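Local coordinates for maltose ABC transporter, periplasmic maltose-binding protein (Thermotoga maritima, PDB 2GHB), which probably binds maltose and related maltodextrins in the periplasm and delivers them to a membrane-embedded ABC transporter for uptake, at residues A[37-42]-A[60-65]; A[64-69]-A[331-336]; A[73-78]-A[100-105]; A[105-110]-A[262-267]. All blocks are in the same frame, centred on the assembly; numbering follows the deposited sequence.

Contact 1. Residues A[37-42]-A[60-65]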
loop_
_atom_site.group_PDB
_atom_site.type_symbol
_atom_site.label_atom_id
_atom_site.label_comp_id
_atom_site.label_asym_id
_atom_site.label_seq_id
_atom_site.Cartn_x
_atom_site.Cartn_y
_atom_site.Cartn_z
ATOM N N VAL A 37 -13.043 -17.064 3.861
ATOM C CA VAL A 37 -13.789 -16.512 2.737
ATOM C C VAL A 37 -12.767 -15.735 1.902
ATOM O O VAL A 37 -12.006 -14.945 2.448
ATOM C CB VAL A 37 -14.949 -15.595 3.204
ATOM C CG1 VAL A 37 -15.770 -15.070 2.004
ATOM C CG2 VAL A 37 -15.870 -16.346 4.181
ATOM N N ASN A 38 -12.697 -16.075 0.617
ATOM C CA ASN A 38 -12.063 -15.293 -0.455
ATOM C C ASN A 38 -12.273 -13.758 -0.343
ATOM O O ASN A 38 -13.383 -13.309 -0.131
ATOM C CB ASN A 38 -12.649 -15.843 -1.772
ATOM C CG ASN A 38 -12.334 -14.993 -2.989
ATOM O OD1 ASN A 38 -12.240 -13.764 -2.915
ATOM N ND2 ASN A 38 -12.201 -15.652 -4.139
ATOM N N PHE A 39 -11.211 -12.961 -0.472
ATOM C CA PHE A 39 -11.326 -11.491 -0.410
ATOM C C PHE A 39 -12.495 -10.922 -1.229
ATOM O O PHE A 39 -13.261 -10.097 -0.718
ATOM C CB PHE A 39 -10.023 -10.805 -0.853
ATOM C CG PHE A 39 -9.326 -10.016 0.248
ATOM C CD1 PHE A 39 -8.924 -10.638 1.433
ATOM C CD2 PHE A 39 -9.062 -8.656 0.088
ATOM C CE1 PHE A 39 -8.273 -9.922 2.437
ATOM C CE2 PHE A 39 -8.398 -7.929 1.092
ATOM C CZ PHE A 39 -8.007 -8.570 2.270
ATOM N N GLN A 40 -12.646 -11.373 -2.481
ATOM C CA GLN A 40 -13.722 -10.895 -3.374
ATOM C C GLN A 40 -15.102 -11.234 -2.828
ATOM O O GLN A 40 -16.005 -10.387 -2.824
ATOM C CB GLN A 40 -13.616 -11.502 -4.778
ATOM C CG GLN A 40 -12.230 -11.476 -5.427
ATOM C CD GLN A 40 -12.267 -12.003 -6.867
ATOM O OE1 GLN A 40 -12.503 -11.237 -7.815
ATOM N NE2 GLN A 40 -12.039 -13.317 -7.035
ATOM N N ASP A 41 -15.274 -12.464 -2.360
ATOM C CA ASP A 41 -16.550 -12.869 -1.815
ATOM C C ASP A 41 -16.873 -12.134 -0.516
ATOM O O ASP A 41 -18.043 -12.103 -0.112
ATOM C CB ASP A 41 -16.610 -14.378 -1.553
ATOM C CG ASP A 41 -16.288 -15.221 -2.796
ATOM O OD1 ASP A 41 -15.950 -14.637 -3.862
ATOM O OD2 ASP A 41 -16.363 -16.475 -2.675
ATOM N N ILE A 42 -15.866 -11.556 0.155
ATOM C CA ILE A 42 -16.121 -10.928 1.445
ATOM C C ILE A 42 -16.802 -9.578 1.266
ATOM O O ILE A 42 -17.776 -9.302 1.962
ATOM C CB ILE A 42 -14.835 -10.762 2.339
ATOM C CG1 ILE A 42 -14.369 -12.122 2.872
ATOM C CG2 ILE A 42 -15.117 -9.831 3.504
ATOM C CD1 ILE A 42 -13.120 -12.071 3.751
ATOM N N VAL A 60 -12.169 -9.626 7.552
ATOM C CA VAL A 60 -10.919 -9.112 7.018
ATOM C C VAL A 60 -11.247 -8.425 5.675
ATOM O O VAL A 60 -12.265 -8.734 5.039
ATOM C CB VAL A 60 -9.886 -10.275 6.861
ATOM C CG1 VAL A 60 -8.859 -9.976 5.814
ATOM C CG2 VAL A 60 -9.215 -10.553 8.179
ATOM N N GLY A 61 -10.410 -7.495 5.246
ATOM C CA GLY A 61 -10.658 -6.817 3.980
ATOM C C GLY A 61 -9.627 -5.757 3.673
ATOM O O GLY A 61 -8.715 -5.516 4.469
ATOM N N ALA A 62 -9.805 -5.098 2.535
ATOM C CA ALA A 62 -8.882 -4.053 2.091
ATOM C C ALA A 62 -9.296 -2.728 2.682
ATOM O O ALA A 62 -10.491 -2.431 2.804
ATOM C CB ALA A 62 -8.849 -3.990 0.549
ATOM N N HIS A 63 -8.310 -1.920 3.059
ATOM C CA HIS A 63 -8.579 -0.598 3.577
ATOM C C HIS A 63 -9.391 0.262 2.580
ATOM O O HIS A 63 -10.058 1.223 2.984
ATOM C CB HIS A 63 -7.285 0.126 3.943
ATOM C CG HIS A 63 -6.687 0.876 2.792
ATOM N ND1 HIS A 63 -5.963 0.245 1.807
ATOM C CD2 HIS A 63 -6.776 2.182 2.421
ATOM C CE1 HIS A 63 -5.583 1.142 0.905
ATOM N NE2 HIS A 63 -6.062 2.326 1.255
ATOM N N ASP A 64 -9.337 -0.093 1.296
ATOM C CA ASP A 64 -10.018 0.655 0.222
ATOM C C ASP A 64 -11.543 0.650 0.443
ATOM O O ASP A 64 -12.249 1.567 0.003
ATOM C CB ASP A 64 -9.712 0.050 -1.174
ATOM C CG ASP A 64 -8.217 0.028 -1.514
ATOM O OD1 ASP A 64 -7.722 0.987 -2.172
ATOM O OD2 ASP A 64 -7.525 -0.957 -1.122
ATOM N N TRP A 65 -12.036 -0.387 1.115
ATOM C CA TRP A 65 -13.470 -0.544 1.377
ATOM C C TRP A 65 -13.980 0.326 2.521
ATOM O O TRP A 65 -15.171 0.442 2.698
ATOM C CB TRP A 65 -13.809 -1.985 1.711
ATOM C CG TRP A 65 -13.242 -3.019 0.793
ATOM C CD1 TRP A 65 -12.676 -2.823 -0.425
ATOM C CD2 TRP A 65 -13.198 -4.426 1.035
ATOM N NE1 TRP A 65 -12.301 -4.022 -0.968
ATOM C CE2 TRP A 65 -12.595 -5.024 -0.086
ATOM C CE3 TRP A 65 -13.605 -5.238 2.097
ATOM C CZ2 TRP A 65 -12.375 -6.387 -0.176
ATOM C CZ3 TRP A 65 -13.410 -6.596 2.001
ATOM C CH2 TRP A 65 -12.805 -7.165 0.866
#
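Two groups close on Phe-39 O: Ile-42 N gives it a hydrogen bond of 3.1 Å in the first turn of the helix, and Trp-65 brings CH2 to 3.4 Å from the same Phe-39 O. No hydrogen bond crosses between the segments; side-chain carbons rest on each other and on backbone atoms of strand 58-62, Ile-42 CG2 coming 3.4 Å from Val-60 O and, near the indole plane, 4.0 Å from Trp-65 CZ3. The outer end of the Phe-39 ring lies along that strand, with CE1 3.4 Å from Val-60 CG1 and CZ 3.5 Å from Gly-61 C, while CE2 reaches Ala-62. A chi1 of -115°, far from a staggered value, carries the ring there. Its plane is inclined to the Trp-65 six-membered ring by 54°, an oblique meeting. Trp-65 folds back over the end of strand 58-62, which precedes it, Ala-62 N lying 3.6 Å above the middle of the indole, and the bare CA of Gly-61 makes room for this. Asn-38 is the helix N-cap, its OD1 receiving a weak bond from Asp-41 N. Strand 31-36, helix 39-49 and strand 58-62 form a right-handed beta-alpha-beta crossover that passes strand 4-9, as in the Rossmann-like lobes of periplasmic binding proteins.

Contact 2. Residues A[64-69]-A[331-336]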
loop_
_atom_site.group_PDB
_atom_site.type_symbol
_atom_site.label_atom_id
_atom_site.label_comp_id
_atom_site.label_asym_id
_atom_site.label_seq_id
_atom_site.Cartn_x
_atom_site.Cartn_y
_atom_site.Cartn_z
ATOM N N ASP A 64 -9.337 -0.093 1.296
ATOM C CA ASP A 64 -10.018 0.655 0.222
ATOM C C ASP A 64 -11.543 0.650 0.443
ATOM O O ASP A 64 -12.249 1.567 0.003
ATOM C CB ASP A 64 -9.712 0.050 -1.174
ATOM C CG ASP A 64 -8.217 0.028 -1.514
ATOM O OD1 ASP A 64 -7.722 0.987 -2.172
ATOM O OD2 ASP A 64 -7.525 -0.957 -1.122
ATOM N N TRP A 65 -12.036 -0.387 1.115
ATOM C CA TRP A 65 -13.470 -0.544 1.377
ATOM C C TRP A 65 -13.980 0.326 2.521
ATOM O O TRP A 65 -15.171 0.442 2.698
ATOM C CB TRP A 65 -13.809 -1.985 1.711
ATOM C CG TRP A 65 -13.242 -3.019 0.793
ATOM C CD1 TRP A 65 -12.676 -2.823 -0.425
ATOM C CD2 TRP A 65 -13.198 -4.426 1.035
ATOM N NE1 TRP A 65 -12.301 -4.022 -0.968
ATOM C CE2 TRP A 65 -12.595 -5.024 -0.086
ATOM C CE3 TRP A 65 -13.605 -5.238 2.097
ATOM C CZ2 TRP A 65 -12.375 -6.387 -0.176
ATOM C CZ3 TRP A 65 -13.410 -6.596 2.001
ATOM C CH2 TRP A 65 -12.805 -7.165 0.866
ATOM N N VAL A 66 -13.097 0.914 3.311
ATOM C CA VAL A 66 -13.509 1.559 4.552
ATOM C C VAL A 66 -14.527 2.706 4.316
ATOM O O VAL A 66 -15.526 2.777 5.010
ATOM C CB VAL A 66 -12.273 1.990 5.386
ATOM C CG1 VAL A 66 -12.645 2.937 6.520
ATOM C CG2 VAL A 66 -11.549 0.735 5.932
ATOM N N GLY A 67 -14.299 3.562 3.320
ATOM C CA GLY A 67 -15.154 4.740 3.123
ATOM C C GLY A 67 -16.595 4.358 2.846
ATOM O O GLY A 67 -17.499 4.859 3.495
ATOM N N GLU A 68 -16.788 3.458 1.895
ATOM C CA GLU A 68 -18.089 2.895 1.566
ATOM C C GLU A 68 -18.726 2.189 2.777
ATOM O O GLU A 68 -19.877 2.499 3.165
ATOM C CB GLU A 68 -17.907 1.914 0.416
ATOM C CG GLU A 68 -19.174 1.251 -0.127
ATOM C CD GLU A 68 -18.886 0.381 -1.345
ATOM O OE1 GLU A 68 -17.742 0.427 -1.838
ATOM O OE2 GLU A 68 -19.786 -0.343 -1.829
ATOM N N LEU A 69 -17.990 1.262 3.396
ATOM C CA LEU A 69 -18.529 0.527 4.547
ATOM C C LEU A 69 -18.906 1.458 5.696
ATOM O O LEU A 69 -19.922 1.252 6.354
ATOM C CB LEU A 69 -17.580 -0.581 5.013
ATOM C CG LEU A 69 -17.393 -1.728 4.012
ATOM C CD1 LEU A 69 -16.421 -2.780 4.546
ATOM C CD2 LEU A 69 -18.708 -2.397 3.635
ATOM N N MET A 331 -3.711 4.555 -0.321
ATOM C CA MET A 331 -4.545 4.858 -1.458
ATOM C C MET A 331 -5.892 5.322 -0.893
ATOM O O MET A 331 -6.446 4.657 -0.026
ATOM C CB MET A 331 -4.704 3.638 -2.345
ATOM C CG MET A 331 -3.378 3.244 -2.973
ATOM S SD MET A 331 -3.477 1.899 -4.113
ATOM C CE MET A 331 -3.204 0.516 -3.020
ATOM N N PRO A 332 -6.394 6.492 -1.330
ATOM C CA PRO A 332 -7.623 6.994 -0.677
ATOM C C PRO A 332 -8.764 5.978 -0.700
ATOM O O PRO A 332 -9.067 5.394 -1.730
ATOM C CB PRO A 332 -7.933 8.287 -1.460
ATOM C CG PRO A 332 -6.531 8.752 -1.918
ATOM C CD PRO A 332 -5.916 7.435 -2.357
ATOM N N ASN A 333 -9.347 5.770 0.480
ATOM C CA ASN A 333 -10.363 4.737 0.714
ATOM C C ASN A 333 -11.815 5.220 0.460
ATOM O O ASN A 333 -12.791 4.686 1.026
ATOM C CB ASN A 333 -10.211 4.134 2.137
ATOM C CG ASN A 333 -10.331 5.150 3.244
ATOM O OD1 ASN A 333 -10.847 6.257 3.056
ATOM N ND2 ASN A 333 -9.824 4.797 4.414
ATOM N N VAL A 334 -11.947 6.198 -0.432
ATOM C CA VAL A 334 -13.224 6.831 -0.695
ATOM C C VAL A 334 -13.513 6.638 -2.166
ATOM O O VAL A 334 -12.591 6.492 -2.963
ATOM C CB VAL A 334 -13.202 8.308 -0.296
ATOM C CG1 VAL A 334 -12.664 8.448 1.115
ATOM C CG2 VAL A 334 -12.351 9.134 -1.259
ATOM N N PRO A 335 -14.799 6.610 -2.539
ATOM C CA PRO A 335 -15.174 6.242 -3.912
ATOM C C PRO A 335 -14.767 7.253 -4.993
ATOM O O PRO A 335 -14.710 6.895 -6.159
ATOM C CB PRO A 335 -16.698 6.116 -3.837
ATOM C CG PRO A 335 -17.106 6.915 -2.676
ATOM C CD PRO A 335 -15.976 6.911 -1.700
ATOM N N GLN A 336 -14.486 8.484 -4.592
ATOM C CA GLN A 336 -13.978 9.525 -5.496
ATOM C C GLN A 336 -12.593 9.194 -6.089
ATOM O O GLN A 336 -12.196 9.785 -7.107
ATOM C CB GLN A 336 -13.875 10.865 -4.754
ATOM C CG GLN A 336 -15.207 11.505 -4.332
ATOM C CD GLN A 336 -15.946 10.728 -3.243
ATOM O OE1 GLN A 336 -15.357 10.292 -2.248
ATOM N NE2 GLN A 336 -17.257 10.543 -3.441
HETATM O O HOH W 1 -8.277 3.469 -3.077
#
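Gly-67 N lies 3.0 Å from Asn-333 O, but the hydrogen bond is weak, bent to 129° at the hydrogen. The CA of Gly-67 adds a C-H...O contact at 3.2 Å to the same Asn-333 O. So close an approach depends on the missing side chain, since a beta carbon on Gly-67 would run into that oxygen. Asp-64 O stands 3.3 Å from Asn-333 O, two acceptors with no proton between them. The Asn-333 side chain, its CG between the backbone N and the carbonyl carbon (chi1 59°), passes beside Val-66, with ND2 3.8 Å from Val-66 CB. A water donates to Asp-64 OD1 at 2.7 Å; its second leg, to Pro-332 O, is doubtfully short. The contact thus sets the start of helix 66-71 against the loop between strand 329-330 and helix 340-352. Further out, Asn-333 ND2 is held by the carbonyls of Ala-94 and Ser-96, and Met-331 O accepts from His-63 NE2, which fixes the loop on both sides of Pro-332. With the direct bond weak and two carbonyl oxygens close together, the juncture probably owes much of its hold to these outer bonds.

Contact 3. Residues A[73-78]-A[100-105]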
loop_
_atom_site.group_PDB
_atom_site.type_symbol
_atom_site.label_atom_id
_atom_site.label_comp_id
_atom_site.label_asym_id
_atom_site.label_seq_id
_atom_site.Cartn_x
_atom_site.Cartn_y
_atom_site.Cartn_z
ATOM N N GLY A 73 -22.842 2.673 7.172
ATOM C CA GLY A 73 -23.062 2.248 8.555
ATOM C C GLY A 73 -22.868 0.776 8.863
ATOM O O GLY A 73 -23.538 0.229 9.747
ATOM N N LEU A 74 -21.956 0.122 8.163
ATOM C CA LEU A 74 -21.840 -1.336 8.267
ATOM C C LEU A 74 -20.623 -1.806 9.084
ATOM O O LEU A 74 -20.535 -2.971 9.454
ATOM C CB LEU A 74 -21.825 -1.980 6.876
ATOM C CG LEU A 74 -23.048 -1.808 5.981
ATOM C CD1 LEU A 74 -22.787 -2.479 4.648
ATOM C CD2 LEU A 74 -24.323 -2.377 6.635
ATOM N N ILE A 75 -19.686 -0.910 9.347
ATOM C CA ILE A 75 -18.562 -1.250 10.183
ATOM C C ILE A 75 -18.492 -0.247 11.280
ATOM O O ILE A 75 -18.871 0.917 11.114
ATOM C CB ILE A 75 -17.200 -1.386 9.415
ATOM C CG1 ILE A 75 -16.872 -0.113 8.600
ATOM C CG2 ILE A 75 -17.240 -2.581 8.540
ATOM C CD1 ILE A 75 -15.451 -0.118 8.048
ATOM N N GLU A 76 -17.997 -0.717 12.411
ATOM C CA GLU A 76 -18.050 0.021 13.659
ATOM C C GLU A 76 -16.743 0.772 13.902
ATOM O O GLU A 76 -15.674 0.216 13.673
ATOM C CB GLU A 76 -18.319 -0.993 14.787
ATOM C CG GLU A 76 -18.439 -0.426 16.183
ATOM C CD GLU A 76 -19.709 0.377 16.398
ATOM O OE1 GLU A 76 -20.645 0.250 15.607
ATOM O OE2 GLU A 76 -19.760 1.118 17.389
ATOM N N PRO A 77 -16.819 2.028 14.375
ATOM C CA PRO A 77 -15.612 2.689 14.874
ATOM C C PRO A 77 -14.922 1.904 16.014
ATOM O O PRO A 77 -15.605 1.297 16.850
ATOM C CB PRO A 77 -16.109 4.064 15.358
ATOM C CG PRO A 77 -17.449 4.278 14.707
ATOM C CD PRO A 77 -18.005 2.900 14.431
ATOM N N ILE A 78 -13.583 1.934 16.022
ATOM C CA ILE A 78 -12.775 1.244 16.997
ATOM C C ILE A 78 -12.259 2.279 17.994
ATOM O O ILE A 78 -11.471 3.169 17.634
ATOM C CB ILE A 78 -11.562 0.515 16.340
ATOM C CG1 ILE A 78 -12.007 -0.391 15.183
ATOM C CG2 ILE A 78 -10.821 -0.282 17.366
ATOM C CD1 ILE A 78 -12.950 -1.493 15.563
ATOM N N LYS A 100 -12.218 9.046 12.312
ATOM C CA LYS A 100 -12.435 7.872 13.148
ATOM C C LYS A 100 -11.692 6.656 12.586
ATOM O O LYS A 100 -11.646 6.451 11.382
ATOM C CB LYS A 100 -13.939 7.545 13.238
ATOM C CG LYS A 100 -14.789 8.622 13.944
ATOM C CD LYS A 100 -16.221 8.123 14.186
ATOM C CE LYS A 100 -16.943 8.911 15.307
ATOM N NZ LYS A 100 -17.989 8.093 16.062
ATOM N N LEU A 101 -11.165 5.832 13.480
ATOM C CA LEU A 101 -10.592 4.516 13.120
ATOM C C LEU A 101 -11.669 3.441 12.971
ATOM O O LEU A 101 -12.480 3.224 13.875
ATOM C CB LEU A 101 -9.569 4.087 14.173
ATOM C CG LEU A 101 -8.857 2.750 13.931
ATOM C CD1 LEU A 101 -7.900 2.851 12.745
ATOM C CD2 LEU A 101 -8.129 2.370 15.179
ATOM N N TYR A 102 -11.630 2.737 11.852
ATOM C CA TYR A 102 -12.592 1.709 11.508
ATOM C C TYR A 102 -12.041 0.296 11.323
ATOM O O TYR A 102 -12.748 -0.583 10.819
ATOM C CB TYR A 102 -13.292 2.109 10.223
ATOM C CG TYR A 102 -14.332 3.164 10.440
ATOM C CD1 TYR A 102 -15.627 2.819 10.864
ATOM C CD2 TYR A 102 -14.031 4.496 10.252
ATOM C CE1 TYR A 102 -16.592 3.792 11.084
ATOM C CE2 TYR A 102 -14.981 5.485 10.470
ATOM C CZ TYR A 102 -16.259 5.124 10.881
ATOM O OH TYR A 102 -17.170 6.097 11.068
ATOM N N GLY A 103 -10.787 0.059 11.717
ATOM C CA GLY A 103 -10.248 -1.304 11.673
ATOM C C GLY A 103 -8.859 -1.413 12.276
ATOM O O GLY A 103 -8.235 -0.404 12.599
ATOM N N ILE A 104 -8.394 -2.655 12.441
ATOM C CA ILE A 104 -7.058 -2.945 12.962
ATOM C C ILE A 104 -6.299 -3.576 11.823
ATOM O O ILE A 104 -6.614 -4.678 11.405
ATOM C CB ILE A 104 -7.102 -3.908 14.146
ATOM C CG1 ILE A 104 -7.863 -3.260 15.327
ATOM C CG2 ILE A 104 -5.681 -4.335 14.545
ATOM C CD1 ILE A 104 -7.205 -1.997 15.896
ATOM N N PRO A 105 -5.292 -2.876 11.298
ATOM C CA PRO A 105 -4.564 -3.406 10.146
ATOM C C PRO A 105 -3.593 -4.531 10.557
ATOM O O PRO A 105 -3.032 -4.481 11.628
ATOM C CB PRO A 105 -3.781 -2.174 9.664
ATOM C CG PRO A 105 -3.514 -1.431 10.866
ATOM C CD PRO A 105 -4.713 -1.616 11.769
HETATM O O HOH W 2 -14.633 -1.673 12.367
HETATM O O HOH W 3 -11.949 5.656 16.351
#
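Tyr-102 turns CG away from its own carbonyl carbon (chi1 -77°), which lays the ring beside Pro-77, and Ile-75, with CG1 between its backbone N and carbonyl carbon (chi1 55°), sends CD1 to within 3.8 Å of Tyr-102 CB. The proline and the phenol run side by side in the same direction, Pro-77 CD 3.7 Å from Tyr-102 CE1, while Ile-75 O meets the edge of the ring. An alanine in place of Tyr-102 would keep the beta carbon against Ile-75 but would probably open a gap along Pro-77, leaving the proline ring without its aromatic neighbour. One direct hydrogen bond ties the backbones: Ile-78 N to Leu-101 O, 2.7 Å and nearly straight at 170°. Pro-77 CA also approaches that carbonyl, at 3.3 Å from Leu-101 O. Elsewhere two waters bridge the backbones. One donates to Tyr-102 O at 2.7 Å, its leg to Glu-76 O being doubtfully short; the second donates to Ile-78 O at 2.8 Å and accepts from Leu-101 N. Ile-78 then continues into the apolar layer with Ile-104, where Leu-282 of helix 275-286 touches both isoleucines, while on another side Val-66 and Ala-70 of helix 66-71 pack against Tyr-102.

Contact 4. Residues A[105-110]-A[262-267]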
loop_
_atom_site.group_PDB
_atom_site.type_symbol
_atom_site.label_atom_id
_atom_site.label_comp_id
_atom_site.label_asym_id
_atom_site.label_seq_id
_atom_site.Cartn_x
_atom_site.Cartn_y
_atom_site.Cartn_z
ATOM N N PRO A 105 -5.292 -2.876 11.298
ATOM C CA PRO A 105 -4.564 -3.406 10.146
ATOM C C PRO A 105 -3.593 -4.531 10.557
ATOM O O PRO A 105 -3.032 -4.481 11.628
ATOM C CB PRO A 105 -3.781 -2.174 9.664
ATOM C CG PRO A 105 -3.514 -1.431 10.866
ATOM C CD PRO A 105 -4.713 -1.616 11.769
ATOM N N TYR A 106 -3.395 -5.515 9.708
ATOM C CA TYR A 106 -2.397 -6.553 9.949
ATOM C C TYR A 106 -1.280 -6.660 8.883
ATOM O O TYR A 106 -0.275 -7.369 9.114
ATOM C CB TYR A 106 -3.049 -7.903 10.069
ATOM C CG TYR A 106 -3.788 -8.368 8.847
ATOM C CD1 TYR A 106 -3.145 -9.107 7.870
ATOM C CD2 TYR A 106 -5.134 -8.115 8.687
ATOM C CE1 TYR A 106 -3.813 -9.569 6.758
ATOM C CE2 TYR A 106 -5.833 -8.572 7.545
ATOM C CZ TYR A 106 -5.172 -9.295 6.606
ATOM O OH TYR A 106 -5.821 -9.757 5.477
ATOM N N ALA A 107 -1.447 -5.983 7.742
ATOM C CA ALA A 107 -0.507 -6.089 6.630
ATOM C C ALA A 107 -0.558 -4.859 5.760
ATOM O O ALA A 107 -1.645 -4.318 5.525
ATOM C CB ALA A 107 -0.820 -7.316 5.779
ATOM N N MET A 108 0.612 -4.465 5.256
ATOM C CA MET A 108 0.782 -3.349 4.328
ATOM C C MET A 108 1.467 -3.866 3.045
ATOM O O MET A 108 2.067 -4.948 3.025
ATOM C CB MET A 108 1.672 -2.262 4.926
ATOM C CG MET A 108 1.139 -1.541 6.125
ATOM S SD MET A 108 2.166 -0.169 6.645
ATOM C CE MET A 108 3.695 -0.941 7.162
ATOM N N GLU A 109 1.359 -3.081 1.986
ATOM C CA GLU A 109 1.922 -3.404 0.682
ATOM C C GLU A 109 2.317 -2.111 -0.001
ATOM O O GLU A 109 1.464 -1.265 -0.244
ATOM C CB GLU A 109 0.879 -4.094 -0.174
ATOM C CG GLU A 109 1.449 -4.801 -1.391
ATOM C CD GLU A 109 0.397 -5.625 -2.122
ATOM O OE1 GLU A 109 -0.629 -5.051 -2.529
ATOM O OE2 GLU A 109 0.588 -6.848 -2.259
ATOM N N ALA A 110 3.605 -1.936 -0.275
ATOM C CA ALA A 110 4.061 -0.820 -1.129
ATOM C C ALA A 110 5.275 -1.200 -1.980
ATOM O O ALA A 110 5.930 -2.225 -1.723
ATOM C CB ALA A 110 4.352 0.397 -0.304
ATOM N N GLY A 262 -1.119 0.045 0.232
ATOM C CA GLY A 262 -2.347 -0.708 0.378
ATOM C C GLY A 262 -2.254 -1.490 1.670
ATOM O O GLY A 262 -1.164 -2.007 2.018
ATOM N N VAL A 263 -3.382 -1.580 2.379
ATOM C CA VAL A 263 -3.408 -2.098 3.758
ATOM C C VAL A 263 -4.577 -3.082 3.908
ATOM O O VAL A 263 -5.696 -2.848 3.378
ATOM C CB VAL A 263 -3.526 -0.948 4.805
ATOM C CG1 VAL A 263 -3.364 -1.466 6.224
ATOM C CG2 VAL A 263 -2.457 0.122 4.584
ATOM N N GLN A 264 -4.306 -4.197 4.581
ATOM C CA GLN A 264 -5.320 -5.174 4.872
ATOM C C GLN A 264 -5.556 -5.159 6.369
ATOM O O GLN A 264 -4.629 -4.938 7.151
ATOM C CB GLN A 264 -4.888 -6.548 4.374
ATOM C CG GLN A 264 -4.752 -6.662 2.851
ATOM C CD GLN A 264 -4.311 -8.053 2.417
ATOM O OE1 GLN A 264 -3.353 -8.610 2.952
ATOM N NE2 GLN A 264 -5.021 -8.635 1.439
ATOM N N GLY A 265 -6.804 -5.372 6.784
ATOM C CA GLY A 265 -7.170 -5.189 8.186
ATOM C C GLY A 265 -8.417 -5.926 8.637
ATOM O O GLY A 265 -9.164 -6.469 7.816
ATOM N N PHE A 266 -8.619 -5.968 9.958
ATOM C CA PHE A 266 -9.839 -6.533 10.530
ATOM C C PHE A 266 -10.865 -5.428 10.827
ATOM O O PHE A 266 -10.522 -4.390 11.380
ATOM C CB PHE A 266 -9.544 -7.258 11.827
ATOM C CG PHE A 266 -8.688 -8.475 11.675
ATOM C CD1 PHE A 266 -9.264 -9.720 11.534
ATOM C CD2 PHE A 266 -7.298 -8.375 11.722
ATOM C CE1 PHE A 266 -8.489 -10.845 11.430
ATOM C CE2 PHE A 266 -6.508 -9.502 11.626
ATOM C CZ PHE A 266 -7.094 -10.741 11.461
ATOM N N MET A 267 -12.121 -5.675 10.478
ATOM C CA MET A 267 -13.204 -4.718 10.722
ATOM C C MET A 267 -14.363 -5.387 11.501
ATOM O O MET A 267 -14.631 -6.570 11.329
ATOM C CB MET A 267 -13.715 -4.152 9.394
ATOM C CG MET A 267 -12.705 -3.226 8.676
ATOM S SD MET A 267 -13.171 -2.988 6.962
ATOM C CE MET A 267 -12.540 -4.508 6.280
HETATM O O HOH W 4 -4.520 -11.370 3.638
#
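Tyr-106 and Ala-107 both turn their N-H groups to one carbonyl, a classic beta bulge: Tyr-106 N is 2.9 Å from Gln-264 O, and Ala-107 N makes a longer, weak bond of 3.4 Å to that Gln-264 O. The tyrosine also shelters this oxygen. Its CG sits between the backbone N and the carbonyl carbon (chi1 62°), folding the ring back across the neighbouring strand until Gln-264 O lies 3.5 Å above its plane, toward the rim. A water in the plane of the ring joins Tyr-106 OH, at 2.8 Å, to Gln-264 OE1. A phenylalanine here would keep the ring over the carbonyl but is likely to leave that water without one of its holders. Strands 100-116 and 260-268 are antiparallel neighbours in the central sheet, consistent with the strands that cross between the lobes of periplasmic binding proteins. Beyond the bulge the antiparallel register continues, Gln-264 N reaching Ala-107 O at 2.8 Å and 169°; Gly-262 N to Glu-109 O is nearly straight, Glu-109 N to Gly-262 O weak. On one face Pro-105 CB is 3.5 Å from Val-263 CG1. Phe-266 meets the tyrosine obliquely, its CE2 3.5 Å from Tyr-106 CD2 and the ring planes 55° apart.

In the fold
Contact 4 is the buried one, about 8 Å between its centre and that of the chain, and antiparallel strand pairing with a beta bulge dominates it; contacts 1, 2 and 3 lie farther out and are partly buried. Contacts 3 and 4 share Pro-105 and strand 100-116, contact 3 at its beginning, around the break at Tyr-102 and Gly-103, contact 4 where it pairs with strand 260-268. Strand 58-62 of contact 1 flanks that partner from the other side. Contact 2 continues from contact 1 through Asp-64 and Trp-65. Chemistry follows place: aromatic in contact 1, a weak backbone bond and a carboxylate-to-carbonyl water in contact 2, and in contact 3 apolar packing round a tyrosine, one straight backbone bond and water bridges.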